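Local coordinates for protein alginate lyase A1-II' (Sphingomonas sp. A1, PDB 2CWS) that probably cleaves alginate by beta-elimination, through the family 7 lyase domain that makes up this part of a longer protein, at residues N62-P66 with Y205-N209; P66-E72 with Y199-Y205; K105-I111 with L124-Q130. One frame throughout, in Å; residues are numbered along the deposited sequence.

Contact 1 (N62-P66 with Y205-N209); sequences NSSYP and YVQDN. With SO4 (sulfate ion), chain B.
The Y65 ring carries Q207 on one face. Q207 CA sits 4.0 Å from the centroid of the Y65 ring, 22° off its normal, in a CH-pi contact. S64 OG lies over the opposite face, but S64 has a second conformer, so this cover is doubtful. N209 N and D208 C meet the edge of Y65 in plane. The Y205 ring has a partner on each face. Q207 NE2 points at one, 3.3 Å above the plane and over the centre, and the R67 guanidinium lies on the other. S63 OG, Y65 O and P66 O line its edge. S63 OG donates to Y205 OH at 2.7 Å, and Y205 OH donates to O3 of the bound sulfate, also at 2.7 Å. S63 OG in turn accepts from Y65 N at 3.0 Å, closing an ST turn. The bend of the Q207 chain at chi2 (-62°) folds its amide back over Y205. There Q207 NE2 bonds Y205 O at 3.0 Å and 173°, coming from above the carbonyl plane. A phenylalanine in place of Y205 would probably leave the S63 hydroxyl and the sulfate without their shared mate. V206 N donates to P66 O at 2.9 Å, which ties the two backbones together. Beyond it the chain makes an inverse gamma turn centred on Q207. D208 reaches T210 and S103 with its carboxylate. The loop 62-66 leads into strand 67-72, and strand 204-206 runs between that strand and strand 106-114. Through the backbone Y205 bonds I107 and Q207 bonds K105.

Contact 2 (P66-E72 with Y199-Y205); sequences PRSELRE and YFKAGNY. With SO4 (sulfate ion), chain B; SO4 (sulfate ion), chain C.
Strands 67-72 and 199-202 with 204-205 are antiparallel neighbours in one sheet of the lyase beta-sandwich, and R67, E69, R71, Y199, K201 and Y205 line a polar, anion-binding face. Main-chain bonds join S68 with N204 and L70 with A202. G203 forms the corner between strands 199-202 and 204-205; a CB there would clash with S68 O. The R67 guanidinium lies flat on Y205, centres 3.8 Å apart, planes at 18°. A bend at chi2 (-68°) lays R71 on Y199, centres 3.7 Å apart, planes at 5°. E69 OE1 takes two bonds: R67 NH1 at 2.8 Å on the syn side, and K201 NZ at 2.8 Å from above the carboxylate plane. K201 NZ also bonds Q18. E72 OE1 uses its anti lone pair to accept from F200 N at 2.8 Å. R67 NH2 grips O4 of one sulfate at 2.8 Å; R67 NH1, Y205 OH and H112 also bind it. R71 NE holds O1 of the second sulfate at 2.8 Å, helped by K16. The shared carboxylate probably balances R67 and K201, whose chains cross at about a right angle. Two arginines fixed flat on tyrosines, each holding a sulfate, are consistent with a surface made for an acidic polysaccharide.

Contact 3 (K105-I111 with L124-Q130); sequences KIIVAQI and LVKAVFQ. With SO4 (sulfate ion), chain B.
Q110 starts beside V125: its CB lies 3.3 Å from V125 O. CG stands anti to the carbonyl carbon (chi1 -47°), and the chain then runs on extended. CG is still within 4.0 Å of V125 O. CD comes near O1 of the sulfate. OE1 comes 4.1 Å from K126 CG. NE2 bonds E69 OE2 and makes a weak bond, 3.4 Å long, to O1 of the sulfate. Q110 thus leaves the hairpin of strands 106-114 and 120-130 for the sulfate site. Next to it the pairing is irregular. L124 and V125 both face I111 in a classic beta bulge. I111 O accepts from L124 N at 2.8 Å and from V125 N at 3.0 Å, the second on a lone pair in the carbonyl plane. On the face of I106, A109, I111, V125, A127 and F129 the contacts are apolar. A109 CB meets A127 CB at 4.0 Å, and strands 88-99 and 162-169 of the second sheet pack against this face. On the other face I107 CG1 touches V128 CG2 at 3.9 Å, and K126 turns its amine to D148. The hairpin therefore has two chemical sides: a greasy one facing the sandwich interior, and a mixed one on which Q110 probably helps position E69.

Contacts 2 and 3 are buried near the middle of the chain; contact 1 is partly buried, at the loop end of the same sheet. Contacts 1 and 2 share P66 and Y205. Contact 3 joins them from the other flank, since strand 106-114 also pairs with strands 197-202 and 204-206, probably through K201 O to Q110 N among others. The chemistry shifts along this series. Contact 1 relies on hydroxyls and turns, contact 2 on stacked arginines and a salt-bridge network, and contact 3 mostly on main-chain bonds and aliphatic packing. All three reach the same sulfate, although contact 3 does so weakly, through Q110 alone.

Contact 1 (N62-P66 with Y205-N209)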
# COMPACT_ATOMS: atom_id res chain seq x y z
N ASN A 62 -4.74 -11.00 -9.91
CA ASN A 62 -3.79 -10.56 -10.92
C ASN A 62 -2.41 -10.33 -10.33
O ASN A 62 -1.64 -9.47 -10.81
CB ASN A 62 -4.31 -9.26 -11.56
CG ASN A 62 -5.62 -9.47 -12.31
OD1 ASN A 62 -5.76 -10.23 -13.28
ND2 ASN A 62 -6.65 -8.74 -11.86
N SER A 63 -2.06 -11.11 -9.30
CA SER A 63 -0.73 -10.95 -8.77
C SER A 63 0.00 -12.27 -8.57
O SER A 63 -0.67 -13.28 -8.39
CB SER A 63 -0.87 -10.16 -7.44
OG SER A 63 0.37 -10.20 -6.70
N SER A 64 1.33 -12.50 -8.47
CA SER A 64 1.95 -13.76 -8.05
C SER A 64 2.49 -13.69 -6.62
O SER A 64 3.12 -14.66 -6.12
CB SER A 64 3.18 -14.09 -8.90
OG SER A 64 4.20 -13.16 -8.71
N TYR A 65 2.26 -12.45 -6.06
CA TYR A 65 2.87 -12.33 -4.73
C TYR A 65 1.80 -12.21 -3.65
O TYR A 65 0.74 -11.60 -3.87
CB TYR A 65 3.77 -11.11 -4.65
CG TYR A 65 4.98 -11.14 -5.54
CD1 TYR A 65 5.07 -10.29 -6.66
CD2 TYR A 65 6.04 -11.99 -5.33
CE1 TYR A 65 6.17 -10.31 -7.51
CE2 TYR A 65 7.18 -12.01 -6.13
CZ TYR A 65 7.23 -11.15 -7.24
OH TYR A 65 8.32 -11.15 -8.05
N PRO A 66 2.06 -12.76 -2.47
CA PRO A 66 1.05 -12.72 -1.38
C PRO A 66 1.13 -11.40 -0.59
O PRO A 66 2.16 -10.68 -0.61
CB PRO A 66 1.50 -13.90 -0.49
CG PRO A 66 3.02 -13.89 -0.66
CD PRO A 66 3.26 -13.51 -2.10
N TYR A 205 3.12 -6.33 1.23
CA TYR A 205 2.90 -7.02 -0.03
C TYR A 205 4.27 -7.64 -0.36
O TYR A 205 5.22 -6.93 -0.72
CB TYR A 205 2.42 -6.02 -1.05
CG TYR A 205 2.20 -6.54 -2.47
CD1 TYR A 205 1.87 -7.85 -2.75
CD2 TYR A 205 2.29 -5.62 -3.51
CE1 TYR A 205 1.64 -8.25 -4.05
CE2 TYR A 205 2.07 -6.00 -4.82
CZ TYR A 205 1.77 -7.34 -5.08
OH TYR A 205 1.52 -7.76 -6.36
N VAL A 206 4.38 -8.94 -0.18
CA VAL A 206 5.70 -9.57 -0.09
C VAL A 206 6.25 -9.92 -1.47
O VAL A 206 5.65 -10.73 -2.16
CB VAL A 206 5.57 -10.86 0.75
CG1 VAL A 206 6.96 -11.49 0.97
CG2 VAL A 206 4.88 -10.60 2.10
N GLN A 207 7.40 -9.31 -1.83
CA GLN A 207 7.94 -9.56 -3.18
C GLN A 207 8.88 -10.76 -3.18
O GLN A 207 10.05 -10.71 -3.51
CB GLN A 207 8.63 -8.30 -3.76
CG GLN A 207 7.70 -7.06 -3.67
CD GLN A 207 6.44 -7.23 -4.46
OE1 GLN A 207 6.41 -7.31 -5.69
NE2 GLN A 207 5.29 -7.31 -3.74
N ASP A 208 8.30 -11.88 -2.78
CA ASP A 208 8.95 -13.21 -2.74
C ASP A 208 7.81 -14.20 -2.69
O ASP A 208 6.99 -14.13 -1.78
CB ASP A 208 9.85 -13.33 -1.53
CG ASP A 208 10.68 -14.59 -1.44
OD1 ASP A 208 11.80 -14.53 -0.86
OD2 ASP A 208 10.21 -15.62 -1.97
N ASN A 209 7.73 -15.09 -3.68
CA ASN A 209 6.68 -16.13 -3.66
C ASN A 209 7.28 -17.55 -3.62
O ASN A 209 6.64 -18.50 -4.00
CB ASN A 209 5.72 -16.02 -4.84
CG ASN A 209 6.38 -16.09 -6.16
OD1 ASN A 209 5.66 -15.86 -7.18
ND2 ASN A 209 7.64 -16.43 -6.27
S SO4 B . -0.89 -5.60 -7.43
O1 SO4 B . -1.18 -4.83 -6.08
O2 SO4 B . -1.54 -4.96 -8.56
O3 SO4 B . 0.50 -5.62 -7.70
O4 SO4 B . -1.41 -6.96 -7.33

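Contact 2 (P66-E72 with Y199-Y205)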
# COMPACT_ATOMS: atom_id res chain seq x y z
N PRO A 66 2.06 -12.76 -2.47
CA PRO A 66 1.05 -12.72 -1.38
C PRO A 66 1.13 -11.40 -0.59
O PRO A 66 2.16 -10.68 -0.61
CB PRO A 66 1.50 -13.90 -0.49
CG PRO A 66 3.02 -13.89 -0.66
CD PRO A 66 3.26 -13.51 -2.10
N ARG A 67 0.05 -11.09 0.11
CA ARG A 67 -0.01 -9.84 0.87
C ARG A 67 -0.87 -10.01 2.12
O ARG A 67 -1.83 -10.78 2.15
CB ARG A 67 -0.58 -8.70 0.02
CG ARG A 67 -2.10 -8.78 -0.17
CD ARG A 67 -2.53 -7.86 -1.28
NE ARG A 67 -2.21 -8.35 -2.63
CZ ARG A 67 -1.80 -7.65 -3.66
NH1 ARG A 67 -1.44 -6.36 -3.55
NH2 ARG A 67 -1.71 -8.28 -4.84
N SER A 68 -0.53 -9.16 3.09
CA SER A 68 -1.46 -8.78 4.18
C SER A 68 -1.49 -7.25 4.07
O SER A 68 -0.51 -6.62 4.43
CB SER A 68 -0.94 -9.26 5.53
OG SER A 68 -1.85 -8.83 6.53
N GLU A 69 -2.56 -6.71 3.47
CA GLU A 69 -2.48 -5.34 2.98
C GLU A 69 -3.88 -4.69 3.09
O GLU A 69 -4.87 -5.32 2.73
CB GLU A 69 -1.95 -5.30 1.55
CG GLU A 69 -1.57 -3.92 1.01
CD GLU A 69 -1.10 -3.94 -0.42
OE1 GLU A 69 -1.63 -4.73 -1.24
OE2 GLU A 69 -0.18 -3.14 -0.76
N LEU A 70 -3.90 -3.43 3.56
CA LEU A 70 -5.13 -2.67 3.56
C LEU A 70 -5.36 -2.02 2.21
O LEU A 70 -4.43 -1.61 1.52
CB LEU A 70 -5.05 -1.54 4.63
CG LEU A 70 -4.90 -2.00 6.05
CD1 LEU A 70 -4.65 -0.82 6.97
CD2 LEU A 70 -6.14 -2.81 6.54
N ARG A 71 -6.63 -1.92 1.85
CA ARG A 71 -7.12 -1.37 0.57
C ARG A 71 -8.14 -0.30 0.91
O ARG A 71 -9.15 -0.59 1.59
CB ARG A 71 -7.73 -2.58 -0.20
CG ARG A 71 -8.19 -2.33 -1.64
CD ARG A 71 -9.41 -1.40 -1.84
NE ARG A 71 -9.96 -1.67 -3.16
CZ ARG A 71 -10.68 -0.82 -3.87
NH1 ARG A 71 -11.00 0.39 -3.38
NH2 ARG A 71 -11.09 -1.19 -5.09
N GLU A 72 -7.89 0.93 0.47
CA GLU A 72 -8.74 2.06 0.84
C GLU A 72 -10.13 1.90 0.26
O GLU A 72 -10.28 1.59 -0.94
CB GLU A 72 -8.13 3.36 0.31
CG GLU A 72 -8.99 4.58 0.62
CD GLU A 72 -8.54 5.81 -0.15
OE1 GLU A 72 -7.74 5.71 -1.09
OE2 GLU A 72 -9.07 6.91 0.23
N TYR A 199 -6.94 4.26 -5.61
CA TYR A 199 -7.14 4.04 -4.19
C TYR A 199 -5.78 3.78 -3.54
O TYR A 199 -4.84 3.27 -4.18
CB TYR A 199 -8.11 2.87 -3.92
CG TYR A 199 -7.71 1.55 -4.49
CD1 TYR A 199 -8.18 1.16 -5.74
CD2 TYR A 199 -6.86 0.67 -3.83
CE1 TYR A 199 -7.83 -0.05 -6.30
CE2 TYR A 199 -6.49 -0.53 -4.37
CZ TYR A 199 -6.96 -0.90 -5.63
OH TYR A 199 -6.59 -2.12 -6.15
N PHE A 200 -5.68 4.15 -2.26
CA PHE A 200 -4.47 3.88 -1.50
C PHE A 200 -4.44 2.44 -1.00
O PHE A 200 -5.49 1.80 -0.80
CB PHE A 200 -4.37 4.83 -0.31
CG PHE A 200 -4.06 6.28 -0.66
CD1 PHE A 200 -4.95 7.30 -0.42
CD2 PHE A 200 -2.82 6.58 -1.21
CE1 PHE A 200 -4.62 8.61 -0.71
CE2 PHE A 200 -2.50 7.91 -1.49
CZ PHE A 200 -3.38 8.92 -1.25
N LYS A 201 -3.21 1.95 -0.72
CA LYS A 201 -3.02 0.69 -0.03
C LYS A 201 -1.88 0.87 0.96
O LYS A 201 -0.96 1.68 0.72
CB LYS A 201 -2.64 -0.47 -0.99
CG LYS A 201 -3.57 -0.62 -2.17
CD LYS A 201 -3.44 -1.99 -2.84
CE LYS A 201 -4.34 -3.01 -2.13
NZ LYS A 201 -4.03 -4.39 -2.59
N ALA A 202 -1.88 0.07 2.03
CA ALA A 202 -0.78 0.11 3.00
C ALA A 202 -0.75 -1.22 3.72
O ALA A 202 -1.79 -1.72 4.16
CB ALA A 202 -0.99 1.23 4.02
N GLY A 203 0.47 -1.77 3.88
CA GLY A 203 0.59 -3.00 4.65
C GLY A 203 1.85 -3.75 4.25
O GLY A 203 2.96 -3.16 4.36
N ASN A 204 1.70 -5.00 3.81
CA ASN A 204 2.87 -5.88 3.62
C ASN A 204 2.57 -6.74 2.40
O ASN A 204 1.92 -7.77 2.48
CB ASN A 204 3.05 -6.73 4.86
CG ASN A 204 4.19 -7.71 4.80
OD1 ASN A 204 4.28 -8.54 5.78
ND2 ASN A 204 4.96 -7.72 3.78
N TYR A 205 3.12 -6.33 1.23
CA TYR A 205 2.90 -7.02 -0.03
C TYR A 205 4.27 -7.64 -0.36
O TYR A 205 5.22 -6.93 -0.72
CB TYR A 205 2.42 -6.02 -1.05
CG TYR A 205 2.20 -6.54 -2.47
CD1 TYR A 205 1.87 -7.85 -2.75
CD2 TYR A 205 2.29 -5.62 -3.51
CE1 TYR A 205 1.64 -8.25 -4.05
CE2 TYR A 205 2.07 -6.00 -4.82
CZ TYR A 205 1.77 -7.34 -5.08
OH TYR A 205 1.52 -7.76 -6.36
S SO4 B . -0.89 -5.60 -7.43
O1 SO4 B . -1.18 -4.83 -6.08
O2 SO4 B . -1.54 -4.96 -8.56
O3 SO4 B . 0.50 -5.62 -7.70
O4 SO4 B . -1.41 -6.96 -7.33
S SO4 C . -10.77 -4.81 -5.19
O1 SO4 C . -9.75 -4.36 -4.07
O2 SO4 C . -12.01 -5.08 -4.57
O3 SO4 C . -10.87 -3.86 -6.19
O4 SO4 C . -10.06 -6.01 -5.68

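Contact 3 (K105-I111 with L124-Q130)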
# COMPACT_ATOMS: atom_id res chain seq x y z
N LYS A 105 12.79 -7.98 -0.28
CA LYS A 105 11.97 -6.90 -0.85
C LYS A 105 10.51 -7.11 -0.49
O LYS A 105 9.94 -8.18 -0.71
CB LYS A 105 12.15 -6.86 -2.36
CG LYS A 105 11.38 -5.74 -3.04
CD LYS A 105 11.39 -5.80 -4.54
CE LYS A 105 12.77 -5.58 -5.11
NZ LYS A 105 12.78 -5.63 -6.63
N ILE A 106 9.87 -6.01 0.01
CA ILE A 106 8.42 -5.98 0.17
C ILE A 106 7.96 -4.59 -0.27
O ILE A 106 8.73 -3.67 -0.41
CB ILE A 106 7.93 -6.27 1.60
CG1 ILE A 106 8.31 -5.15 2.59
CG2 ILE A 106 8.41 -7.62 2.06
CD1 ILE A 106 7.67 -5.34 3.98
N ILE A 107 6.64 -4.50 -0.53
CA ILE A 107 5.97 -3.22 -0.82
C ILE A 107 5.12 -2.90 0.40
O ILE A 107 4.32 -3.72 0.86
CB ILE A 107 5.16 -3.30 -2.13
CG1 ILE A 107 6.12 -3.31 -3.31
CG2 ILE A 107 4.13 -2.17 -2.21
CD1 ILE A 107 5.47 -3.64 -4.64
N VAL A 108 5.27 -1.66 0.92
CA VAL A 108 4.63 -1.25 2.17
C VAL A 108 3.54 -0.22 1.97
O VAL A 108 2.80 0.05 2.93
CB VAL A 108 5.65 -0.78 3.23
CG1 VAL A 108 6.56 -1.93 3.65
CG2 VAL A 108 6.44 0.42 2.70
N ALA A 109 3.39 0.34 0.78
CA ALA A 109 2.30 1.25 0.49
C ALA A 109 2.15 1.37 -1.01
O ALA A 109 3.11 1.12 -1.77
CB ALA A 109 2.56 2.64 1.10
N GLN A 110 0.96 1.74 -1.44
CA GLN A 110 0.71 1.94 -2.88
C GLN A 110 -0.31 3.04 -3.09
O GLN A 110 -1.15 3.34 -2.23
CB GLN A 110 0.13 0.68 -3.60
CG GLN A 110 0.87 -0.60 -3.28
CD GLN A 110 0.45 -1.70 -4.21
OE1 GLN A 110 0.46 -1.52 -5.45
NE2 GLN A 110 0.10 -2.85 -3.65
N ILE A 111 -0.29 3.58 -4.31
CA ILE A 111 -1.49 4.10 -4.96
C ILE A 111 -1.76 3.13 -6.10
O ILE A 111 -0.87 2.96 -6.95
CB ILE A 111 -1.36 5.54 -5.50
CG1 ILE A 111 -1.10 6.53 -4.38
CG2 ILE A 111 -2.63 5.88 -6.28
CD1 ILE A 111 -0.88 7.93 -4.93
N LEU A 124 -0.01 2.68 -9.60
CA LEU A 124 0.64 3.95 -9.94
C LEU A 124 1.89 4.21 -9.10
O LEU A 124 2.94 4.50 -9.65
CB LEU A 124 -0.36 5.11 -9.75
CG LEU A 124 0.27 6.52 -9.97
CD1 LEU A 124 0.68 6.69 -11.45
CD2 LEU A 124 -0.69 7.60 -9.52
N VAL A 125 1.77 4.11 -7.78
CA VAL A 125 2.92 4.30 -6.88
C VAL A 125 3.10 3.02 -6.09
O VAL A 125 2.13 2.52 -5.52
CB VAL A 125 2.74 5.49 -5.93
CG1 VAL A 125 3.96 5.61 -5.00
CG2 VAL A 125 2.48 6.79 -6.73
N LYS A 126 4.32 2.55 -6.00
CA LYS A 126 4.69 1.42 -5.15
C LYS A 126 5.84 1.80 -4.26
O LYS A 126 6.91 2.20 -4.76
CB LYS A 126 5.11 0.19 -5.99
CG LYS A 126 4.01 -0.22 -6.99
CD LYS A 126 4.56 -1.13 -8.12
CE LYS A 126 5.37 -0.26 -9.12
NZ LYS A 126 5.87 -1.14 -10.23
N ALA A 127 5.66 1.71 -2.94
CA ALA A 127 6.72 2.03 -1.97
C ALA A 127 7.45 0.74 -1.67
O ALA A 127 6.96 -0.10 -0.91
CB ALA A 127 6.11 2.69 -0.75
N VAL A 128 8.61 0.56 -2.31
CA VAL A 128 9.37 -0.69 -2.25
C VAL A 128 10.47 -0.60 -1.22
O VAL A 128 11.41 0.20 -1.37
CB VAL A 128 9.99 -0.98 -3.63
CG1 VAL A 128 10.75 -2.31 -3.57
CG2 VAL A 128 8.92 -1.00 -4.73
N PHE A 129 10.33 -1.39 -0.15
CA PHE A 129 11.29 -1.40 0.95
C PHE A 129 12.32 -2.49 0.73
O PHE A 129 11.99 -3.65 0.51
CB PHE A 129 10.55 -1.64 2.29
CG PHE A 129 11.53 -1.70 3.45
CD1 PHE A 129 12.19 -2.86 3.83
CD2 PHE A 129 11.79 -0.54 4.15
CE1 PHE A 129 13.13 -2.84 4.81
CE2 PHE A 129 12.74 -0.53 5.16
CZ PHE A 129 13.44 -1.71 5.48
N GLN A 130 13.59 -2.07 0.91
CA GLN A 130 14.75 -2.97 1.10
C GLN A 130 15.51 -2.48 2.32
O GLN A 130 15.39 -1.31 2.73
CB GLN A 130 15.63 -3.09 -0.11
CG GLN A 130 14.66 -3.49 -1.26
CD GLN A 130 15.46 -4.03 -2.37
OE1 GLN A 130 15.93 -3.24 -3.22
NE2 GLN A 130 15.65 -5.35 -2.44
S SO4 B . -0.89 -5.60 -7.43
O1 SO4 B . -1.18 -4.83 -6.08
O2 SO4 B . -1.54 -4.96 -8.56
O3 SO4 B . 0.50 -5.62 -7.70
O4 SO4 B . -1.41 -6.96 -7.33